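Local coordinates for protein alcohol oxidase (Myceliophthora thermophila, PDB 6F74) that binds FAD and probably uses it to oxidise organic substrates with molecular oxygen, as a VAO-type flavoprotein oxidase, at residues Lys83-Gln88 against Cys106-Tyr111; Ala64-Asp69 against Leu75-Tyr80. All blocks are in the same frame, centred on the assembly; numbering follows the deposited sequence.

Contact 1. Residues Lys83-Gln88 against Cys106-Tyr111; sequences KMWTDQ and CAPVDY. With FAD (flavin-adenine dinucleotide), chain I.
Pro108 sets the CG-CD side of its ring over one face of the Trp85 indole. Its CD sits 3.6 Å from the centroid of the six-membered ring, only 2° off the ring normal. This is a CH-pi contact over the face. CG of the same proline shifts toward the ring fusion and comes within 3.6 Å of Trp85 CD2. The two side chains cross at about a right angle. At the far end of the benzo ring, Trp85 CH2 passes 4.1 Å from Cys106 O, an oblique approach without a hydrogen bond.

The indole reaches the loop because its CG stands anti to the backbone N (chi1 -167°). Its NE1 donates to Gly430 O, which anchors the pyrrole side while the proline packs on the face. With an alanine here, Pro108 CG and CD would probably lose their aromatic partner, and Gly430 O this donor. The proline's loop is tied down too: Pro108 O receives a bond from Lys508 NZ, and Cys106 is fixed by its disulfide to Cys120.

Trp85 itself sits in a type I beta turn from Met84 to Asp87, closed by Asp87 N to Met84 O at 3.0 Å. Asp87 then N-caps the next helix, with OD2 accepting from Phe90 N. Gln88, in the first turn of that helix, carries the segment to the flavin. The amide of Gln88 turns a face to the methyl carbon C7M of FAD, with OE1 at 3.2 Å, and its NE2 is held by Asp427 O. The arrangement is a proline-tryptophan CH-pi contact joining the link between helices 75-84 and 88-93 to a disulfide-bonded loop. Gln88 connects that link to the dimethylbenzene end of the isoalloxazine in the FAD pocket.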
loop_
_atom_site.group_PDB
_atom_site.type_symbol
_atom_site.label_atom_id
_atom_site.label_comp_id
_atom_site.label_asym_id
_atom_site.label_seq_id
_atom_site.Cartn_x
_atom_site.Cartn_y
_atom_site.Cartn_z
ATOM N N LYS A 83 -16.316 -18.114 3.139
ATOM C CA LYS A 83 -17.238 -17.015 2.891
ATOM C C LYS A 83 -16.614 -15.654 3.207
ATOM O O LYS A 83 -16.830 -14.693 2.459
ATOM C CB LYS A 83 -18.511 -17.223 3.723
ATOM C CG LYS A 83 -19.520 -16.099 3.602
ATOM C CD LYS A 83 -20.685 -16.212 4.583
ATOM C CE LYS A 83 -21.753 -15.165 4.189
ATOM N NZ LYS A 83 -22.624 -14.740 5.339
ATOM N N MET A 84 -15.813 -15.575 4.268
ATOM C CA MET A 84 -15.290 -14.282 4.767
ATOM C C MET A 84 -13.867 -13.915 4.303
ATOM O O MET A 84 -13.347 -12.842 4.665
ATOM C CB MET A 84 -15.334 -14.243 6.293
ATOM C CG MET A 84 -16.697 -14.361 6.916
ATOM S SD MET A 84 -17.854 -13.123 6.425
ATOM C CE MET A 84 -17.136 -11.548 6.987
ATOM N N TRP A 85 -13.268 -14.802 3.494
ATOM C CA TRP A 85 -11.913 -14.629 2.971
ATOM C C TRP A 85 -11.694 -13.336 2.210
ATOM O O TRP A 85 -10.613 -12.745 2.255
ATOM C CB TRP A 85 -11.554 -15.830 2.047
ATOM C CG TRP A 85 -10.062 -15.870 1.728
ATOM C CD1 TRP A 85 -9.434 -15.272 0.668
ATOM C CD2 TRP A 85 -9.030 -16.468 2.510
ATOM N NE1 TRP A 85 -8.091 -15.488 0.729
ATOM C CE2 TRP A 85 -7.812 -16.220 1.849
ATOM C CE3 TRP A 85 -9.014 -17.194 3.696
ATOM C CZ2 TRP A 85 -6.568 -16.690 2.333
ATOM C CZ3 TRP A 85 -7.785 -17.663 4.183
ATOM C CH2 TRP A 85 -6.584 -17.387 3.509
ATOM N N THR A 86 -12.714 -12.891 1.482
ATOM C CA THR A 86 -12.608 -11.677 0.696
ATOM C C THR A 86 -12.884 -10.387 1.510
ATOM O O THR A 86 -12.780 -9.267 0.970
ATOM C CB THR A 86 -13.515 -11.793 -0.560
ATOM O OG1 THR A 86 -14.831 -12.235 -0.156
ATOM C CG2 THR A 86 -12.929 -12.834 -1.576
ATOM N N ASP A 87 -13.162 -10.495 2.808
ATOM C CA ASP A 87 -13.556 -9.328 3.614
ATOM C C ASP A 87 -12.390 -8.729 4.389
ATOM O O ASP A 87 -11.683 -9.427 5.112
ATOM C CB ASP A 87 -14.638 -9.695 4.600
ATOM C CG ASP A 87 -14.985 -8.532 5.492
ATOM O OD1 ASP A 87 -15.362 -7.497 4.938
ATOM O OD2 ASP A 87 -14.801 -8.608 6.726
ATOM N N GLN A 88 -12.221 -7.428 4.270
ATOM C CA GLN A 88 -11.016 -6.784 4.809
ATOM C C GLN A 88 -10.956 -6.841 6.355
ATOM O O GLN A 88 -9.861 -6.988 6.919
ATOM C CB GLN A 88 -10.930 -5.337 4.357
ATOM C CG GLN A 88 -10.800 -5.175 2.856
ATOM C CD GLN A 88 -10.676 -3.722 2.409
ATOM O OE1 GLN A 88 -10.161 -2.887 3.127
ATOM N NE2 GLN A 88 -11.103 -3.438 1.189
ATOM N N CYS A 106 -2.070 -22.060 2.639
ATOM C CA CYS A 106 -3.210 -22.729 3.249
ATOM C C CYS A 106 -4.495 -22.124 2.726
ATOM O O CYS A 106 -5.090 -21.245 3.347
ATOM C CB CYS A 106 -3.115 -22.624 4.785
ATOM S SG CYS A 106 -4.464 -23.455 5.638
ATOM N N ALA A 107 -4.898 -22.582 1.544
ATOM C CA ALA A 107 -6.043 -21.994 0.825
ATOM C C ALA A 107 -7.364 -22.289 1.541
ATOM O O ALA A 107 -7.527 -23.367 2.106
ATOM C CB ALA A 107 -6.089 -22.514 -0.606
ATOM N N PRO A 108 -8.309 -21.333 1.536
ATOM C CA PRO A 108 -9.659 -21.750 1.911
ATOM C C PRO A 108 -10.211 -22.711 0.863
ATOM O O PRO A 108 -9.890 -22.565 -0.312
ATOM C CB PRO A 108 -10.431 -20.448 1.934
ATOM C CG PRO A 108 -9.746 -19.596 0.934
ATOM C CD PRO A 108 -8.286 -19.940 1.074
ATOM N N VAL A 109 -10.988 -23.705 1.315
ATOM C CA VAL A 109 -11.549 -24.711 0.401
ATOM C C VAL A 109 -13.049 -24.494 0.350
ATOM O O VAL A 109 -13.697 -24.440 1.394
ATOM C CB VAL A 109 -11.204 -26.144 0.849
ATOM C CG1 VAL A 109 -11.731 -27.178 -0.158
ATOM C CG2 VAL A 109 -9.729 -26.319 1.007
ATOM N N ASP A 110 -13.578 -24.350 -0.861
ATOM C CA ASP A 110 -15.006 -24.167 -1.071
ATOM C C ASP A 110 -15.613 -25.521 -1.395
ATOM O O ASP A 110 -15.685 -25.937 -2.552
ATOM C CB ASP A 110 -15.257 -23.127 -2.172
ATOM C CG ASP A 110 -16.716 -22.768 -2.338
ATOM O OD1 ASP A 110 -17.612 -23.354 -1.698
ATOM O OD2 ASP A 110 -16.938 -21.872 -3.161
ATOM N N TYR A 111 -16.021 -26.228 -0.338
ATOM C CA TYR A 111 -16.563 -27.575 -0.479
ATOM C C TYR A 111 -17.903 -27.579 -1.211
ATOM O O TYR A 111 -18.158 -28.500 -2.005
ATOM C CB TYR A 111 -16.723 -28.265 0.888
ATOM C CG TYR A 111 -15.413 -28.767 1.457
ATOM C CD1 TYR A 111 -14.838 -29.963 1.005
ATOM C CD2 TYR A 111 -14.741 -28.043 2.440
ATOM C CE1 TYR A 111 -13.637 -30.422 1.525
ATOM C CE2 TYR A 111 -13.544 -28.486 2.973
ATOM C CZ TYR A 111 -12.988 -29.670 2.512
ATOM O OH TYR A 111 -11.797 -30.077 3.036
HETATM P PA FAD I . 1.099 -3.850 7.461
HETATM O O1A FAD I . 1.067 -5.125 6.624
HETATM O O2A FAD I . 0.592 -3.962 8.865
HETATM O O5B FAD I . 2.589 -3.328 7.455
HETATM C C5B FAD I . 3.168 -2.915 6.248
HETATM C C4B FAD I . 4.664 -2.749 6.452
HETATM O O4B FAD I . 4.835 -1.698 7.388
HETATM C C3B FAD I . 5.395 -3.932 7.035
HETATM O O3B FAD I . 6.748 -3.866 6.572
HETATM C C2B FAD I . 5.419 -3.665 8.520
HETATM O O2B FAD I . 6.568 -4.169 9.212
HETATM C C1B FAD I . 5.484 -2.162 8.563
HETATM N N9A FAD I . 4.840 -1.517 9.713
HETATM C C8A FAD I . 3.526 -1.453 9.963
HETATM N N7A FAD I . 3.284 -0.748 11.085
HETATM C C5A FAD I . 4.466 -0.352 11.548
HETATM C C6A FAD I . 4.890 0.443 12.701
HETATM N N6A FAD I . 3.924 0.909 13.524
HETATM N N1A FAD I . 6.224 0.643 12.869
HETATM C C2A FAD I . 7.133 0.137 11.996
HETATM N N3A FAD I . 6.803 -0.587 10.895
HETATM C C4A FAD I . 5.495 -0.846 10.639
HETATM N N1 FAD I . -2.140 2.413 -0.344
HETATM C C2 FAD I . -2.342 3.647 -0.857
HETATM O O2 FAD I . -1.350 4.401 -1.027
HETATM N N3 FAD I . -3.573 4.103 -1.164
HETATM C C4 FAD I . -4.679 3.352 -1.016
HETATM O O4 FAD I . -5.816 3.770 -1.319
HETATM C C4X FAD I . -4.544 1.982 -0.479
HETATM N N5 FAD I . -5.615 1.179 -0.317
HETATM C C5X FAD I . -5.460 -0.070 0.187
HETATM C C6 FAD I . -6.581 -0.880 0.366
HETATM C C7 FAD I . -6.479 -2.155 0.894
HETATM C C7M FAD I . -7.787 -2.902 0.997
HETATM C C8 FAD I . -5.143 -2.677 1.298
HETATM C C8M FAD I . -4.947 -4.048 1.930
HETATM C C9 FAD I . -4.019 -1.882 1.099
HETATM C C9A FAD I . -4.109 -0.585 0.565
HETATM N N10 FAD I . -2.986 0.267 0.378
HETATM C C10 FAD I . -3.177 1.552 -0.149
HETATM C "C1'" FAD I . -1.594 -0.171 0.635
HETATM C "C2'" FAD I . -0.923 0.194 1.918
HETATM O "O2'" FAD I . -0.425 1.522 1.771
HETATM C "C3'" FAD I . 0.267 -0.743 2.151
HETATM O "O3'" FAD I . -0.116 -2.125 2.035
HETATM C "C4'" FAD I . 0.924 -0.498 3.503
HETATM O "O4'" FAD I . 2.033 -1.388 3.663
HETATM C "C5'" FAD I . -0.070 -0.674 4.640
HETATM O "O5'" FAD I . 0.556 -0.432 5.888
HETATM P P FAD I . -0.088 -1.228 7.094
HETATM O O1P FAD I . -1.582 -1.057 7.079
HETATM O O2P FAD I . 0.694 -0.851 8.308
HETATM O O3P FAD I . 0.250 -2.742 6.633
#

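Contact 2. Residues Ala64-Asp69 against Leu75-Tyr80; sequences AQSCYD and LDRCAY
Ser66 lays its side chain over the start of the aliphatic part of Arg77. CB of Ser66 is 3.8 Å from Arg77 CG, and OG is 3.5 Å from the same carbon. The arginine chain bends at chi2 (53°) and carries its guanidinium away from the loop. Ser66 OG also comes 3.0 Å from Cys78 N, but the angle is too poor for a hydrogen bond.

The next residue makes the covalent link. Cys67 SG and Cys78 SG are joined at 2.1 Å, with a chi3 of 97°, near the right angle preferred by a disulfide. Cys78 points its SG anti to its backbone N (chi1 172°), while Cys67 SG lies beside its own. The bridge holds Cys67 CA and Cys78 CA 4.8 Å apart.

Cys67 also packs on Val109. Asp74 makes a backbone hydrogen bond with Ser66, and its OD1 accepts from Arg77 N near the start of helix 75-84. A short 3-10 turn is thus fastened to the first turn of a helix. The bridge is buried and the hold covalent. It does not depend on polar bonds between the segments, and is consistent with a protein that has a signal peptide and N-glycans.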
loop_
_atom_site.group_PDB
_atom_site.type_symbol
_atom_site.label_atom_id
_atom_site.label_comp_id
_atom_site.label_asym_id
_atom_site.label_seq_id
_atom_site.Cartn_x
_atom_site.Cartn_y
_atom_site.Cartn_z
ATOM N N ALA A 64 -7.212 -20.712 7.312
ATOM C CA ALA A 64 -8.104 -21.769 6.828
ATOM C C ALA A 64 -7.739 -23.200 7.235
ATOM O O ALA A 64 -8.078 -24.155 6.497
ATOM C CB ALA A 64 -8.166 -21.671 5.314
ATOM N N GLN A 65 -7.084 -23.392 8.375
ATOM C CA GLN A 65 -6.690 -24.773 8.809
ATOM C C GLN A 65 -7.860 -25.732 9.061
ATOM O O GLN A 65 -7.725 -26.952 8.920
ATOM C CB GLN A 65 -5.769 -24.757 10.032
ATOM C CG GLN A 65 -6.372 -24.106 11.280
ATOM C CD GLN A 65 -5.560 -24.356 12.529
ATOM O OE1 GLN A 65 -4.392 -24.745 12.484
ATOM N NE2 GLN A 65 -6.150 -24.042 13.645
ATOM N N SER A 66 -9.021 -25.176 9.417
ATOM C CA SER A 66 -10.237 -25.964 9.605
ATOM C C SER A 66 -10.754 -26.675 8.347
ATOM O O SER A 66 -11.569 -27.591 8.460
ATOM C CB SER A 66 -11.339 -25.089 10.207
ATOM O OG SER A 66 -11.824 -24.139 9.277
ATOM N N CYS A 67 -10.296 -26.255 7.174
ATOM C CA CYS A 67 -10.632 -26.889 5.902
ATOM C C CYS A 67 -9.878 -28.189 5.612
ATOM O O CYS A 67 -10.170 -28.849 4.624
ATOM C CB CYS A 67 -10.403 -25.894 4.736
ATOM S SG CYS A 67 -11.490 -24.444 4.782
ATOM N N TYR A 68 -8.902 -28.531 6.448
ATOM C CA TYR A 68 -8.004 -29.650 6.170
ATOM C C TYR A 68 -8.106 -30.758 7.226
ATOM O O TYR A 68 -8.398 -30.501 8.403
ATOM C CB TYR A 68 -6.563 -29.130 6.018
ATOM C CG TYR A 68 -6.407 -28.143 4.882
ATOM C CD1 TYR A 68 -6.770 -26.805 5.056
ATOM C CD2 TYR A 68 -5.942 -28.549 3.625
ATOM C CE1 TYR A 68 -6.634 -25.884 4.029
ATOM C CE2 TYR A 68 -5.770 -27.640 2.584
ATOM C CZ TYR A 68 -6.130 -26.315 2.782
ATOM O OH TYR A 68 -5.965 -25.416 1.742
ATOM N N ASP A 69 -7.829 -31.985 6.816
ATOM C CA ASP A 69 -7.834 -33.158 7.724
ATOM C C ASP A 69 -6.859 -33.028 8.862
ATOM O O ASP A 69 -5.771 -32.532 8.682
ATOM C CB ASP A 69 -7.474 -34.453 6.988
ATOM C CG ASP A 69 -8.490 -34.869 6.009
ATOM O OD1 ASP A 69 -9.611 -34.334 6.048
ATOM O OD2 ASP A 69 -8.174 -35.751 5.175
ATOM N N LEU A 75 -15.730 -28.290 9.397
ATOM C CA LEU A 75 -16.291 -27.866 8.111
ATOM C C LEU A 75 -17.209 -26.638 8.200
ATOM O O LEU A 75 -17.320 -25.871 7.235
ATOM C CB LEU A 75 -16.979 -29.031 7.413
ATOM C CG LEU A 75 -15.971 -30.057 6.838
ATOM C CD1 LEU A 75 -15.539 -31.054 7.877
ATOM C CD2 LEU A 75 -16.596 -30.810 5.650
ATOM N N ASP A 76 -17.828 -26.447 9.348
ATOM C CA ASP A 76 -18.572 -25.192 9.644
ATOM C C ASP A 76 -17.663 -24.003 9.726
ATOM O O ASP A 76 -17.921 -22.965 9.129
ATOM C CB ASP A 76 -19.319 -25.284 11.002
ATOM C CG ASP A 76 -20.368 -26.339 11.034
ATOM O OD1 ASP A 76 -21.049 -26.398 9.990
ATOM O OD2 ASP A 76 -20.480 -27.097 12.052
ATOM N N ARG A 77 -16.589 -24.141 10.480
ATOM C CA ARG A 77 -15.569 -23.065 10.537
ATOM C C ARG A 77 -14.990 -22.831 9.133
ATOM O O ARG A 77 -14.857 -21.687 8.703
ATOM C CB ARG A 77 -14.484 -23.415 11.539
ATOM C CG ARG A 77 -13.422 -22.364 11.804
ATOM C CD ARG A 77 -13.955 -20.987 12.182
ATOM N NE ARG A 77 -12.861 -19.994 12.248
ATOM C CZ ARG A 77 -13.022 -18.665 12.386
ATOM N NH1 ARG A 77 -14.208 -18.160 12.597
ATOM N NH2 ARG A 77 -11.984 -17.832 12.359
ATOM N N CYS A 78 -14.692 -23.918 8.409
ATOM C CA CYS A 78 -14.137 -23.819 7.075
ATOM C C CYS A 78 -15.012 -23.007 6.130
ATOM O O CYS A 78 -14.503 -22.146 5.416
ATOM C CB CYS A 78 -13.896 -25.211 6.490
ATOM S SG CYS A 78 -13.408 -25.186 4.747
ATOM N N ALA A 79 -16.314 -23.276 6.139
ATOM C CA ALA A 79 -17.280 -22.553 5.304
ATOM C C ALA A 79 -17.393 -21.076 5.670
ATOM O O ALA A 79 -17.500 -20.207 4.794
ATOM C CB ALA A 79 -18.660 -23.220 5.408
ATOM N N TYR A 80 -17.375 -20.791 6.969
ATOM C CA TYR A 80 -17.339 -19.404 7.435
ATOM C C TYR A 80 -16.081 -18.705 6.891
ATOM O O TYR A 80 -16.143 -17.603 6.345
ATOM C CB TYR A 80 -17.354 -19.344 8.971
ATOM C CG TYR A 80 -17.373 -17.931 9.467
ATOM C CD1 TYR A 80 -18.540 -17.200 9.426
ATOM C CD2 TYR A 80 -16.209 -17.298 9.911
ATOM C CE1 TYR A 80 -18.590 -15.897 9.862
ATOM C CE2 TYR A 80 -16.254 -15.945 10.316
ATOM C CZ TYR A 80 -17.455 -15.280 10.300
ATOM O OH TYR A 80 -17.535 -13.949 10.665
#

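In the fold
Contact 2 comes first along the chain and closes before contact 1 opens. Their centres are 9 Å apart, and both use helix 75-84: contact 2 at its beginning, contact 1 at its end. The loop 106-111 also meets the other contact directly. Tyr111 OH is 2.6 Å from Cys67 O, and Ala107 O is 2.6 Å from Tyr68 OH, both probable hydrogen bonds. The backbone of Val109 packs against both sulfur atoms of the Cys67-Cys78 bridge. Together the contacts bind three pieces of chain preceding strand 128-131. One end of this region is pinned by disulfides far from the cofactor, and the other reaches the flavin through Gln88.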